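Local structure of DUF1902 domain-containing protein (Thermus thermophilus, 1WV8) at residues A[18-30]-A[41-53]. The protein is of unknown function but belongs to the DUF1902 family, grouped in the Met_repress clan, which leaves a role in regulation possible but unproven. Residues are numbered along the deposited sequence; the frame is centred on the assembly and turned at random.
Sequences VAESDDVPGLATE and LAVMVPELLEENG
Residues 24-29, the return limb of the loop that leaves strand 16-20, run antiparallel to the second half of helix 34-51, with the CA atoms of Pro25 and Leu48 6.4 Å apart. Leu48 fills the middle: its side chain crosses those of Val24 and Leu27 at about a right angle, CD1 meets Leu27 CD1 at 4.0 Å, and both methyls press against the carbonyl oxygens of Pro25 and Gly26, whose positive phi favours glycine. Cutting Leu48 back to an alanine removes both methyls and would probably leave a gap between the helix and Val24 and Leu27. Branched Val24 divides its contacts, CG1 facing Leu48 and CG2 lying 4.1 Å from Val45 CG1. Thr29 CG2 packs tightly on Leu41 CD1 (3.4 Å). Unbranched selenomethionine Met44 slides past Thr29 in the opposite direction, SE against Thr29 CB, and its bend at chi3 (58°) turns CE to Leu27 CD1 and Ala28 O. Pro25 sets CD on Leu49 CD2 and CB 3.6 Å from ND2 of Asn52, an amide steadied because ND2 also donates to Leu48 O (2.7 Å, 159°) in the carbonyl plane. Phe72 of the second subunit covers Leu49. This is an alpha+beta fold whose loop closes over one flank of the single helix, which also meets strand 61-69 of the mixed sheet.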
loop_
_atom_site.group_PDB
_atom_site.type_symbol
_atom_site.label_atom_id
_atom_site.label_comp_id
_atom_site.label_asym_id
_atom_site.label_seq_id
_atom_site.Cartn_x
_atom_site.Cartn_y
_atom_site.Cartn_z
ATOM N N VAL A 18 4.138 -5.764 9.202
ATOM C CA VAL A 18 5.500 -5.365 9.525
ATOM C C VAL A 18 6.118 -4.511 8.438
ATOM O O VAL A 18 6.115 -4.892 7.278
ATOM C CB VAL A 18 6.376 -6.620 9.747
ATOM C CG1 VAL A 18 7.841 -6.236 9.843
ATOM C CG2 VAL A 18 5.917 -7.332 11.007
ATOM N N ALA A 19 6.668 -3.368 8.827
ATOM C CA ALA A 19 7.258 -2.457 7.857
ATOM C C ALA A 19 8.659 -2.874 7.430
ATOM O O ALA A 19 9.470 -3.320 8.241
ATOM C CB ALA A 19 7.283 -1.055 8.430
ATOM N N GLU A 20 8.934 -2.712 6.144
ATOM C CA GLU A 20 10.233 -3.046 5.580
ATOM C C GLU A 20 10.561 -2.028 4.494
ATOM O O GLU A 20 9.747 -1.777 3.614
ATOM C CB GLU A 20 10.191 -4.453 4.972
ATOM C CG GLU A 20 11.463 -4.886 4.263
ATOM C CD GLU A 20 12.678 -4.844 5.175
ATOM O OE1 GLU A 20 12.496 -4.911 6.413
ATOM O OE2 GLU A 20 13.810 -4.745 4.650
ATOM N N SER A 21 11.751 -1.442 4.535
ATOM C CA SER A 21 12.095 -0.472 3.511
ATOM C C SER A 21 13.563 -0.416 3.132
ATOM O O SER A 21 14.435 -0.367 3.986
ATOM C CB SER A 21 11.655 0.925 3.939
ATOM O OG SER A 21 11.915 1.859 2.906
ATOM N N ASP A 22 13.821 -0.400 1.832
ATOM C CA ASP A 22 15.177 -0.321 1.312
ATOM C C ASP A 22 15.563 1.157 1.155
ATOM O O ASP A 22 16.736 1.484 0.955
ATOM C CB ASP A 22 15.260 -1.026 -0.043
ATOM C CG ASP A 22 16.681 -1.361 -0.439
ATOM O OD1 ASP A 22 17.312 -2.182 0.261
ATOM O OD2 ASP A 22 17.169 -0.806 -1.446
ATOM N N ASP A 23 14.572 2.044 1.245
ATOM C CA ASP A 23 14.807 3.482 1.119
ATOM C C ASP A 23 14.935 4.162 2.486
ATOM O O ASP A 23 15.461 5.266 2.586
ATOM C CB ASP A 23 13.671 4.165 0.328
ATOM C CG ASP A 23 13.585 3.699 -1.124
ATOM O OD1 ASP A 23 14.634 3.398 -1.726
ATOM O OD2 ASP A 23 12.462 3.654 -1.676
ATOM N N VAL A 24 14.455 3.503 3.536
ATOM C CA VAL A 24 14.506 4.060 4.885
ATOM C C VAL A 24 15.379 3.210 5.812
ATOM O O VAL A 24 15.077 2.048 6.073
ATOM C CB VAL A 24 13.085 4.164 5.475
ATOM C CG1 VAL A 24 13.131 4.781 6.846
ATOM C CG2 VAL A 24 12.210 4.992 4.558
ATOM N N PRO A 25 16.478 3.793 6.326
ATOM C CA PRO A 25 17.434 3.134 7.225
ATOM C C PRO A 25 16.894 2.771 8.599
ATOM O O PRO A 25 16.078 3.494 9.171
ATOM C CB PRO A 25 18.573 4.149 7.327
ATOM C CG PRO A 25 18.465 4.935 6.050
ATOM C CD PRO A 25 16.975 5.125 5.944
ATOM N N GLY A 26 17.376 1.646 9.122
ATOM C CA GLY A 26 16.973 1.187 10.437
ATOM C C GLY A 26 15.485 1.206 10.711
ATOM O O GLY A 26 15.066 1.526 11.825
ATOM N N LEU A 27 14.677 0.871 9.710
ATOM C CA LEU A 27 13.237 0.852 9.916
ATOM C C LEU A 27 12.805 -0.486 10.497
ATOM O O LEU A 27 12.991 -1.543 9.889
ATOM C CB LEU A 27 12.488 1.118 8.604
ATOM C CG LEU A 27 10.961 1.019 8.701
ATOM C CD1 LEU A 27 10.444 1.887 9.850
ATOM C CD2 LEU A 27 10.340 1.454 7.383
ATOM N N ALA A 28 12.233 -0.431 11.691
ATOM C CA ALA A 28 11.760 -1.631 12.357
ATOM C C ALA A 28 10.480 -1.258 13.082
ATOM O O ALA A 28 10.522 -0.661 14.158
ATOM C CB ALA A 28 12.808 -2.128 13.340
ATOM N N THR A 29 9.340 -1.590 12.490
ATOM C CA THR A 29 8.068 -1.255 13.117
ATOM C C THR A 29 6.899 -2.046 12.544
ATOM O O THR A 29 6.916 -2.450 11.378
ATOM C CB THR A 29 7.779 0.264 12.988
ATOM O OG1 THR A 29 6.480 0.554 13.524
ATOM C CG2 THR A 29 7.845 0.707 11.523
ATOM N N GLU A 30 5.888 -2.273 13.375
ATOM C CA GLU A 30 4.706 -3.016 12.955
ATOM C C GLU A 30 3.486 -2.468 13.684
ATOM O O GLU A 30 3.620 -1.647 14.585
ATOM C CB GLU A 30 4.852 -4.505 13.284
ATOM C CG GLU A 30 4.771 -4.793 14.767
ATOM C CD GLU A 30 6.130 -4.888 15.415
ATOM O OE1 GLU A 30 7.018 -4.081 15.076
ATOM O OE2 GLU A 30 6.303 -5.777 16.271
ATOM N N LEU A 41 4.412 5.113 10.972
ATOM C CA LEU A 41 5.421 5.455 9.972
ATOM C C LEU A 41 5.604 6.964 9.786
ATOM O O LEU A 41 6.724 7.450 9.641
ATOM C CB LEU A 41 5.063 4.806 8.629
ATOM C CG LEU A 41 5.622 3.403 8.340
ATOM C CD1 LEU A 41 5.698 2.615 9.612
ATOM C CD2 LEU A 41 4.746 2.681 7.316
ATOM N N ALA A 42 4.493 7.690 9.791
ATOM C CA ALA A 42 4.509 9.137 9.611
ATOM C C ALA A 42 5.427 9.814 10.614
ATOM O O ALA A 42 6.054 10.827 10.313
ATOM C CB ALA A 42 3.100 9.689 9.746
ATOM N N VAL A 43 5.505 9.239 11.807
ATOM C CA VAL A 43 6.341 9.783 12.866
ATOM C C VAL A 43 7.784 9.289 12.771
ATOM O O VAL A 43 8.719 10.084 12.674
ATOM C CB VAL A 43 5.789 9.398 14.249
ATOM C CG1 VAL A 43 6.633 10.023 15.328
ATOM C CG2 VAL A 43 4.342 9.845 14.381
HETATM N N MSE A 44 7.955 7.972 12.790
HETATM C CA MSE A 44 9.277 7.359 12.738
HETATM C C MSE A 44 10.160 7.621 11.524
HETATM O O MSE A 44 11.353 7.876 11.676
HETATM C CB MSE A 44 9.151 5.852 12.900
HETATM C CG MSE A 44 8.781 5.400 14.285
HETATM SE SE MSE A 44 8.897 3.484 14.329
HETATM C CE MSE A 44 10.763 3.281 13.823
ATOM N N VAL A 45 9.592 7.535 10.325
ATOM C CA VAL A 45 10.373 7.730 9.106
ATOM C C VAL A 45 11.152 9.045 9.018
ATOM O O VAL A 45 12.320 9.050 8.637
ATOM C CB VAL A 45 9.484 7.574 7.847
ATOM C CG1 VAL A 45 10.256 7.991 6.602
ATOM C CG2 VAL A 45 9.045 6.119 7.710
ATOM N N PRO A 46 10.523 10.179 9.367
ATOM C CA PRO A 46 11.296 11.424 9.275
ATOM C C PRO A 46 12.502 11.309 10.201
ATOM O O PRO A 46 13.652 11.511 9.783
ATOM C CB PRO A 46 10.299 12.487 9.739
ATOM C CG PRO A 46 8.967 11.892 9.351
ATOM C CD PRO A 46 9.137 10.451 9.779
ATOM N N GLU A 47 12.214 10.960 11.453
ATOM C CA GLU A 47 13.230 10.788 12.489
ATOM C C GLU A 47 14.404 9.943 12.012
ATOM O O GLU A 47 15.558 10.342 12.157
ATOM C CB GLU A 47 12.620 10.125 13.726
ATOM C CG GLU A 47 11.376 10.804 14.263
ATOM C CD GLU A 47 10.810 10.096 15.487
ATOM O OE1 GLU A 47 10.664 8.855 15.441
ATOM O OE2 GLU A 47 10.502 10.777 16.490
ATOM N N LEU A 48 14.105 8.771 11.452
ATOM C CA LEU A 48 15.143 7.863 10.965
ATOM C C LEU A 48 15.953 8.464 9.831
ATOM O O LEU A 48 17.145 8.185 9.701
ATOM C CB LEU A 48 14.524 6.537 10.511
ATOM C CG LEU A 48 13.952 5.653 11.627
ATOM C CD1 LEU A 48 13.190 4.478 11.034
ATOM C CD2 LEU A 48 15.083 5.162 12.509
ATOM N N LEU A 49 15.307 9.288 9.009
ATOM C CA LEU A 49 15.984 9.932 7.885
ATOM C C LEU A 49 16.944 11.023 8.358
ATOM O O LEU A 49 17.985 11.257 7.741
ATOM C CB LEU A 49 14.955 10.518 6.917
ATOM C CG LEU A 49 14.192 9.474 6.106
ATOM C CD1 LEU A 49 13.015 10.126 5.395
ATOM C CD2 LEU A 49 15.134 8.819 5.108
ATOM N N GLU A 50 16.597 11.691 9.453
ATOM C CA GLU A 50 17.457 12.735 9.985
ATOM C C GLU A 50 18.632 12.085 10.706
ATOM O O GLU A 50 19.792 12.354 10.388
ATOM C CB GLU A 50 16.664 13.633 10.934
ATOM C CG GLU A 50 15.408 14.199 10.279
ATOM C CD GLU A 50 14.648 15.157 11.170
ATOM O OE1 GLU A 50 14.446 14.833 12.360
ATOM O OE2 GLU A 50 14.243 16.231 10.677
ATOM N N GLU A 51 18.320 11.204 11.654
ATOM C CA GLU A 51 19.339 10.492 12.419
ATOM C C GLU A 51 20.396 9.901 11.496
ATOM O O GLU A 51 21.536 9.688 11.901
ATOM C CB GLU A 51 18.706 9.369 13.242
ATOM C CG GLU A 51 17.575 9.820 14.149
ATOM C CD GLU A 51 17.035 8.695 15.020
ATOM O OE1 GLU A 51 16.750 7.603 14.483
ATOM O OE2 GLU A 51 16.886 8.902 16.242
ATOM N N ASN A 52 20.011 9.627 10.255
ATOM C CA ASN A 52 20.930 9.068 9.269
ATOM C C ASN A 52 21.191 10.088 8.162
ATOM O O ASN A 52 20.576 11.155 8.133
ATOM C CB ASN A 52 20.340 7.789 8.671
ATOM C CG ASN A 52 20.248 6.661 9.680
ATOM O OD1 ASN A 52 21.255 6.052 10.038
ATOM N ND2 ASN A 52 19.040 6.386 10.156
ATOM N N GLY A 53 22.116 9.771 7.265
ATOM C CA GLY A 53 22.408 10.684 6.174
ATOM C C GLY A 53 21.209 10.811 5.251
ATOM O O GLY A 53 21.044 10.019 4.324
#